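Local coordinates for protein acetyl xylan esterase (Geobacillus stearothermophilus, PDB 5BN1) that removes acetyl groups from the xylose units of xylan and xylo-oligosaccharides, working as a ring-shaped octamer of SGNH serine esterases, at residues Asn64-Leu69 with Ile91-Arg96; Ser5-Leu10 with Pro82-Ile87. The protein carries 1 engineered substitution. All blocks are in the same frame, centred on the assembly; numbering follows the deposited sequence.

How the interactions relate
Both contacts lie in one alpha/beta domain of the SGNH hydrolase fold, with centres about 23 Å apart. Along the chain their segments alternate: 5-10, 64-69, 82-87, 91-96. Interaction 2 pairs strands 8-13 and 84-88, neighbours in the parallel sheet. Interaction 1 joins the starts of helices 66-78 and 91-99. Helix 66-78 leads into strand 84-88, and that strand leads into helix 91-99. The two contacts touch where CD1 of L69 packs on CG2 of I87, 4.2 Å away. Interaction 2 thus belongs to the sheet of the core, while interaction 1 lies beside the inferred active site and holds N92, a likely transition-state stabilizer.

Interaction 1: Asn64-Leu69 with Ile91-Arg96; sequences NTVRDL and INDVWR
The carbonyl oxygen of N64 is gripped by N92 and by a water. ND2 of N92 donates to O of N64 at 3.0 Å (165° at the hydrogen). The oxygen lies in the amide plane of N92, but the donor stands above the carbonyl plane of N64. The water can donate to the same oxygen and accepts from the backbone N of N92, bridging the segments a second time. At the other end of the amide, NH2 of R96 donates to OD1 of N92 at 2.9 Å from above the carbonyl plane, and NH1 of R96 has a salt bridge to D99.

A second bond lies two residues further along 64-69 and one residue further along 91-96. N of V66 donates to the syn lone pair of OD2 of D93 at 2.8 Å, nearly straight at 177°. CG of D93 sits beside its own backbone N (chi1 -51°), which brings the carboxylate up against T65. CB of T65 is 3.4 Å from OD2 of D93, and CG2 of T65 rests 4.0 Å from CB of N92.

T65 is the N-cap of helix 66-78. Its backbone N donates to OD2 of D68 at 3.0 Å, and its OG1 accepts weakly from N of D68. T65 and D68 thus form a capping box; OG1 also takes a weak bond from N of R67.

N92 is one of two inferred transition-state stabilizers, with G63, and lies near the inferred nucleophile S15, consistent with the oxyanion hole of SGNH hydrolases. A leucine here would probably leave O of N64 and NH2 of R96 without their amide partner. The carboxylate of D93, from helix 91-99, faces the N-terminal end of helix 66-78, whose dipole would probably favour its negative charge.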
loop_
_atom_site.group_PDB
_atom_site.type_symbol
_atom_site.label_atom_id
_atom_site.label_comp_id
_atom_site.label_asym_id
_atom_site.label_seq_id
_atom_site.Cartn_x
_atom_site.Cartn_y
_atom_site.Cartn_z
ATOM N N ASN A 64 0.802 6.529 26.995
ATOM C CA ASN A 64 0.504 6.095 28.400
ATOM C C ASN A 64 0.747 7.179 29.452
ATOM O O ASN A 64 1.628 8.007 29.377
ATOM C CB ASN A 64 1.368 4.886 28.769
ATOM C CG ASN A 64 0.867 3.571 28.360
ATOM O OD1 ASN A 64 -0.132 3.383 27.554
ATOM N ND2 ASN A 64 1.429 2.645 29.006
ATOM N N THR A 65 -0.126 7.098 30.461
ATOM C CA THR A 65 0.019 7.793 31.734
ATOM C C THR A 65 0.376 6.690 32.754
ATOM O O THR A 65 0.401 5.511 32.487
ATOM C CB THR A 65 -1.258 8.427 32.131
ATOM O OG1 THR A 65 -2.243 7.376 32.381
ATOM C CG2 THR A 65 -1.832 9.381 31.112
ATOM N N VAL A 66 0.562 7.140 33.981
ATOM C CA VAL A 66 0.874 6.124 35.035
ATOM C C VAL A 66 -0.356 5.242 35.305
ATOM O O VAL A 66 -0.217 4.103 35.752
ATOM C CB VAL A 66 1.408 6.807 36.304
ATOM C CG1 VAL A 66 0.300 7.482 37.128
ATOM C CG2 VAL A 66 2.138 5.774 37.167
ATOM N N ARG A 67 -1.544 5.724 34.999
ATOM C CA ARG A 67 -2.758 4.965 35.161
ATOM C C ARG A 67 -2.710 3.778 34.177
ATOM O O ARG A 67 -3.040 2.605 34.470
ATOM C CB ARG A 67 -3.934 5.812 34.893
ATOM C CG ARG A 67 -5.268 5.073 35.042
ATOM C CD ARG A 67 -6.437 5.955 34.571
ATOM N NE ARG A 67 -6.562 7.258 35.245
ATOM C CZ ARG A 67 -7.047 8.373 34.737
ATOM N NH1 ARG A 67 -7.399 8.440 33.404
ATOM N NH2 ARG A 67 -7.172 9.442 35.446
ATOM N N ASP A 68 -2.216 4.013 32.923
ATOM C CA ASP A 68 -2.051 2.939 32.021
ATOM C C ASP A 68 -0.955 1.978 32.428
ATOM O O ASP A 68 -1.072 0.754 32.180
ATOM C CB ASP A 68 -1.729 3.493 30.621
ATOM C CG ASP A 68 -2.807 4.389 30.107
ATOM O OD1 ASP A 68 -3.995 3.930 29.995
ATOM O OD2 ASP A 68 -2.550 5.553 29.705
ATOM N N LEU A 69 0.133 2.481 32.968
ATOM C CA LEU A 69 1.177 1.588 33.524
ATOM C C LEU A 69 0.627 0.632 34.543
ATOM O O LEU A 69 0.849 -0.536 34.466
ATOM C CB LEU A 69 2.327 2.340 34.107
ATOM C CG LEU A 69 3.141 3.250 33.220
ATOM C CD1 LEU A 69 4.468 3.616 33.819
ATOM C CD2 LEU A 69 3.423 2.684 31.861
ATOM N N ILE A 91 4.756 12.617 31.389
ATOM C CA ILE A 91 4.516 13.571 30.338
ATOM C C ILE A 91 3.055 13.659 29.932
ATOM O O ILE A 91 2.519 14.755 29.821
ATOM C CB ILE A 91 5.404 13.287 29.127
ATOM C CG1 ILE A 91 6.845 13.657 29.428
ATOM C CG2 ILE A 91 4.933 14.119 27.894
ATOM C CD1 ILE A 91 7.888 13.222 28.411
ATOM N N ASN A 92 2.391 12.525 29.727
ATOM C CA ASN A 92 1.026 12.501 29.264
ATOM C C ASN A 92 0.057 12.882 30.400
ATOM O O ASN A 92 -0.929 13.564 30.197
ATOM C CB ASN A 92 0.665 11.225 28.652
ATOM C CG ASN A 92 1.412 11.018 27.352
ATOM O OD1 ASN A 92 1.328 11.911 26.472
ATOM N ND2 ASN A 92 1.996 9.925 27.159
ATOM N N ASP A 93 0.406 12.426 31.625
ATOM C CA ASP A 93 -0.355 12.752 32.824
ATOM C C ASP A 93 -0.577 14.234 32.923
ATOM O O ASP A 93 -1.666 14.703 33.322
ATOM C CB ASP A 93 0.387 12.207 34.020
ATOM C CG ASP A 93 0.772 10.764 33.891
ATOM O OD1 ASP A 93 1.555 10.386 32.922
ATOM O OD2 ASP A 93 0.363 9.872 34.692
ATOM N N VAL A 94 0.440 15.027 32.612
ATOM C CA VAL A 94 0.485 16.440 32.560
ATOM C C VAL A 94 -0.139 16.958 31.252
ATOM O O VAL A 94 -0.947 17.867 31.259
ATOM C CB VAL A 94 1.898 16.960 32.760
ATOM C CG1 VAL A 94 1.965 18.420 32.579
ATOM C CG2 VAL A 94 2.402 16.563 34.178
ATOM N N TRP A 95 0.412 16.492 30.140
ATOM C CA TRP A 95 0.077 17.113 28.825
ATOM C C TRP A 95 -1.407 17.163 28.596
ATOM O O TRP A 95 -1.894 18.167 28.093
ATOM C CB TRP A 95 0.773 16.346 27.726
ATOM C CG TRP A 95 1.017 17.104 26.441
ATOM C CD1 TRP A 95 0.851 18.425 26.197
ATOM C CD2 TRP A 95 1.759 16.568 25.328
ATOM N NE1 TRP A 95 1.314 18.743 24.917
ATOM C CE2 TRP A 95 1.883 17.617 24.376
ATOM C CE3 TRP A 95 2.205 15.309 25.027
ATOM C CZ2 TRP A 95 2.600 17.402 23.171
ATOM C CZ3 TRP A 95 2.838 15.083 23.821
ATOM C CH2 TRP A 95 3.019 16.158 22.927
ATOM N N ARG A 96 -2.115 16.090 28.899
ATOM C CA ARG A 96 -3.563 16.091 28.730
ATOM C C ARG A 96 -4.302 17.224 29.353
ATOM O O ARG A 96 -5.344 17.711 28.885
ATOM C CB ARG A 96 -4.177 14.736 29.048
ATOM C CG ARG A 96 -3.733 13.565 28.241
ATOM C CD ARG A 96 -4.117 13.599 26.760
ATOM N NE ARG A 96 -3.113 14.363 26.018
ATOM C CZ ARG A 96 -1.920 13.913 25.665
ATOM N NH1 ARG A 96 -1.084 14.729 24.988
ATOM N NH2 ARG A 96 -1.461 12.718 26.038
HETATM O O HOH W 1 3.494 9.833 30.481
#

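Interaction 2: Ser5-Leu10 with Pro82-Ile87; sequences SGEKLL and PDWVSI
K8 and D83 are joined twice, once through the carboxylate of D83 and once backbone to backbone. N of K8 donates to the anti lone pair of OD2 of D83 at 2.8 Å, and N of D83 donates to O of K8. The same O of K8 also accepts from N of W84. From here the strands are tightly joined. N of L10 donates to O of W84 at 2.9 Å, and N of S86 donates to O of L10 at 2.9 Å with an angle of 174°.

These are neighbouring strands of the parallel sheet in the SGNH hydrolase fold; the axes of 8-10 and 84-87 come within 4.7 Å. Strand 55-58 flanks 8-13 on its other edge, and strand 130-134 flanks 84-88.

The buried side chains divide between the two faces. CD1 of L9 packs on CB of W84 at 3.9 Å, and both residues reach I132. On the other face CB of L10 meets CB of P82 at 3.9 Å, while V77 of helix 66-78 covers L10 and V85.

Toward G6 and S5 the packing thins out, and these two residues are exposed. E7 still reaches across here. Its chain is extended beyond CG (chi2 166°), which carries OE2 to the edge of the W84 ring, where NE1 of W84 donates at 2.9 Å. The bond is bent (137°) and meets the carboxylate from above its plane; OE2 also accepts from N of G4. OD1 of D83 pairs with K129 in a salt bridge, and NZ of K8 hydrogen-bonds to O of Q80.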
loop_
_atom_site.group_PDB
_atom_site.type_symbol
_atom_site.label_atom_id
_atom_site.label_comp_id
_atom_site.label_asym_id
_atom_site.label_seq_id
_atom_site.Cartn_x
_atom_site.Cartn_y
_atom_site.Cartn_z
ATOM N N SER A 5 26.410 -8.038 34.367
ATOM C CA SER A 5 26.191 -9.013 33.365
ATOM C C SER A 5 25.199 -10.055 33.699
ATOM O O SER A 5 25.131 -10.520 34.809
ATOM C CB SER A 5 27.617 -9.606 33.045
ATOM O OG SER A 5 27.730 -9.925 31.726
ATOM N N GLY A 6 24.407 -10.477 32.759
ATOM C CA GLY A 6 23.439 -11.484 32.960
ATOM C C GLY A 6 22.143 -10.933 33.529
ATOM O O GLY A 6 21.166 -11.708 33.601
ATOM N N GLU A 7 22.134 -9.624 33.768
ATOM C CA GLU A 7 20.880 -9.006 34.370
ATOM C C GLU A 7 19.968 -8.445 33.303
ATOM O O GLU A 7 20.439 -8.176 32.195
ATOM C CB GLU A 7 21.156 -7.916 35.262
ATOM C CG GLU A 7 21.781 -8.369 36.600
ATOM C CD GLU A 7 22.381 -7.285 37.406
ATOM O OE1 GLU A 7 23.120 -7.780 38.272
ATOM O OE2 GLU A 7 22.418 -5.990 37.284
ATOM N N LYS A 8 18.668 -8.504 33.570
ATOM C CA LYS A 8 17.635 -8.053 32.655
ATOM C C LYS A 8 17.191 -6.662 33.097
ATOM O O LYS A 8 16.758 -6.409 34.204
ATOM C CB LYS A 8 16.453 -8.945 32.594
ATOM C CG LYS A 8 15.348 -8.444 31.719
ATOM C CD LYS A 8 14.075 -9.274 31.758
ATOM C CE LYS A 8 13.980 -10.367 30.819
ATOM N NZ LYS A 8 12.689 -11.060 30.746
ATOM N N LEU A 9 17.293 -5.687 32.171
ATOM C CA LEU A 9 16.935 -4.297 32.392
ATOM C C LEU A 9 15.738 -4.033 31.535
ATOM O O LEU A 9 15.778 -4.238 30.307
ATOM C CB LEU A 9 18.083 -3.376 32.000
ATOM C CG LEU A 9 17.781 -1.878 31.766
ATOM C CD1 LEU A 9 17.182 -1.218 33.010
ATOM C CD2 LEU A 9 19.079 -1.207 31.442
ATOM N N LEU A 10 14.620 -3.620 32.136
ATOM C CA LEU A 10 13.378 -3.436 31.486
ATOM C C LEU A 10 13.043 -1.981 31.596
ATOM O O LEU A 10 13.007 -1.387 32.667
ATOM C CB LEU A 10 12.249 -4.276 32.084
ATOM C CG LEU A 10 10.875 -4.200 31.505
ATOM C CD1 LEU A 10 10.155 -5.519 31.773
ATOM C CD2 LEU A 10 10.028 -3.120 32.144
ATOM N N PRO A 82 12.143 -8.941 35.527
ATOM C CA PRO A 82 13.324 -8.194 35.445
ATOM C C PRO A 82 14.174 -8.047 36.620
ATOM O O PRO A 82 13.727 -8.152 37.770
ATOM C CB PRO A 82 12.775 -6.773 35.063
ATOM C CG PRO A 82 11.436 -6.753 35.828
ATOM C CD PRO A 82 10.912 -8.109 35.671
ATOM N N ASP A 83 15.432 -7.757 36.423
ATOM C CA ASP A 83 16.338 -7.393 37.495
ATOM C C ASP A 83 16.398 -5.945 37.848
ATOM O O ASP A 83 16.421 -5.497 38.944
ATOM C CB ASP A 83 17.743 -7.881 37.192
ATOM C CG ASP A 83 17.792 -9.363 37.004
ATOM O OD1 ASP A 83 17.482 -10.095 38.081
ATOM O OD2 ASP A 83 17.987 -9.935 35.912
ATOM N N TRP A 84 16.217 -5.069 36.788
ATOM C CA TRP A 84 16.183 -3.682 36.945
ATOM C C TRP A 84 15.007 -3.131 36.101
ATOM O O TRP A 84 14.732 -3.650 35.010
ATOM C CB TRP A 84 17.429 -3.006 36.426
ATOM C CG TRP A 84 18.601 -3.205 37.225
ATOM C CD1 TRP A 84 19.414 -4.283 37.190
ATOM C CD2 TRP A 84 19.095 -2.313 38.244
ATOM N NE1 TRP A 84 20.394 -4.110 38.172
ATOM C CE2 TRP A 84 20.213 -2.928 38.816
ATOM C CE3 TRP A 84 18.647 -1.102 38.763
ATOM C CZ2 TRP A 84 20.910 -2.356 39.851
ATOM C CZ3 TRP A 84 19.389 -0.502 39.767
ATOM C CH2 TRP A 84 20.500 -1.135 40.283
ATOM N N VAL A 85 14.252 -2.229 36.731
ATOM C CA VAL A 85 13.130 -1.574 36.058
ATOM C C VAL A 85 13.349 -0.091 36.053
ATOM O O VAL A 85 13.522 0.604 37.031
ATOM C CB VAL A 85 11.751 -1.876 36.726
ATOM C CG1 VAL A 85 10.580 -1.169 36.007
ATOM C CG2 VAL A 85 11.477 -3.328 36.715
ATOM N N SER A 86 13.360 0.482 34.825
ATOM C CA SER A 86 13.478 1.909 34.543
ATOM C C SER A 86 12.082 2.438 34.123
ATOM O O SER A 86 11.419 1.861 33.269
ATOM C CB SER A 86 14.459 2.258 33.401
ATOM O OG SER A 86 14.549 3.611 33.193
ATOM N N ILE A 87 11.636 3.442 34.865
ATOM C CA ILE A 87 10.319 4.057 34.660
ATOM C C ILE A 87 10.529 5.501 34.265
ATOM O O ILE A 87 11.151 6.301 34.941
ATOM C CB ILE A 87 9.416 4.015 35.941
ATOM C CG1 ILE A 87 9.400 2.568 36.430
ATOM C CG2 ILE A 87 8.064 4.624 35.643
ATOM C CD1 ILE A 87 8.866 2.523 37.889
#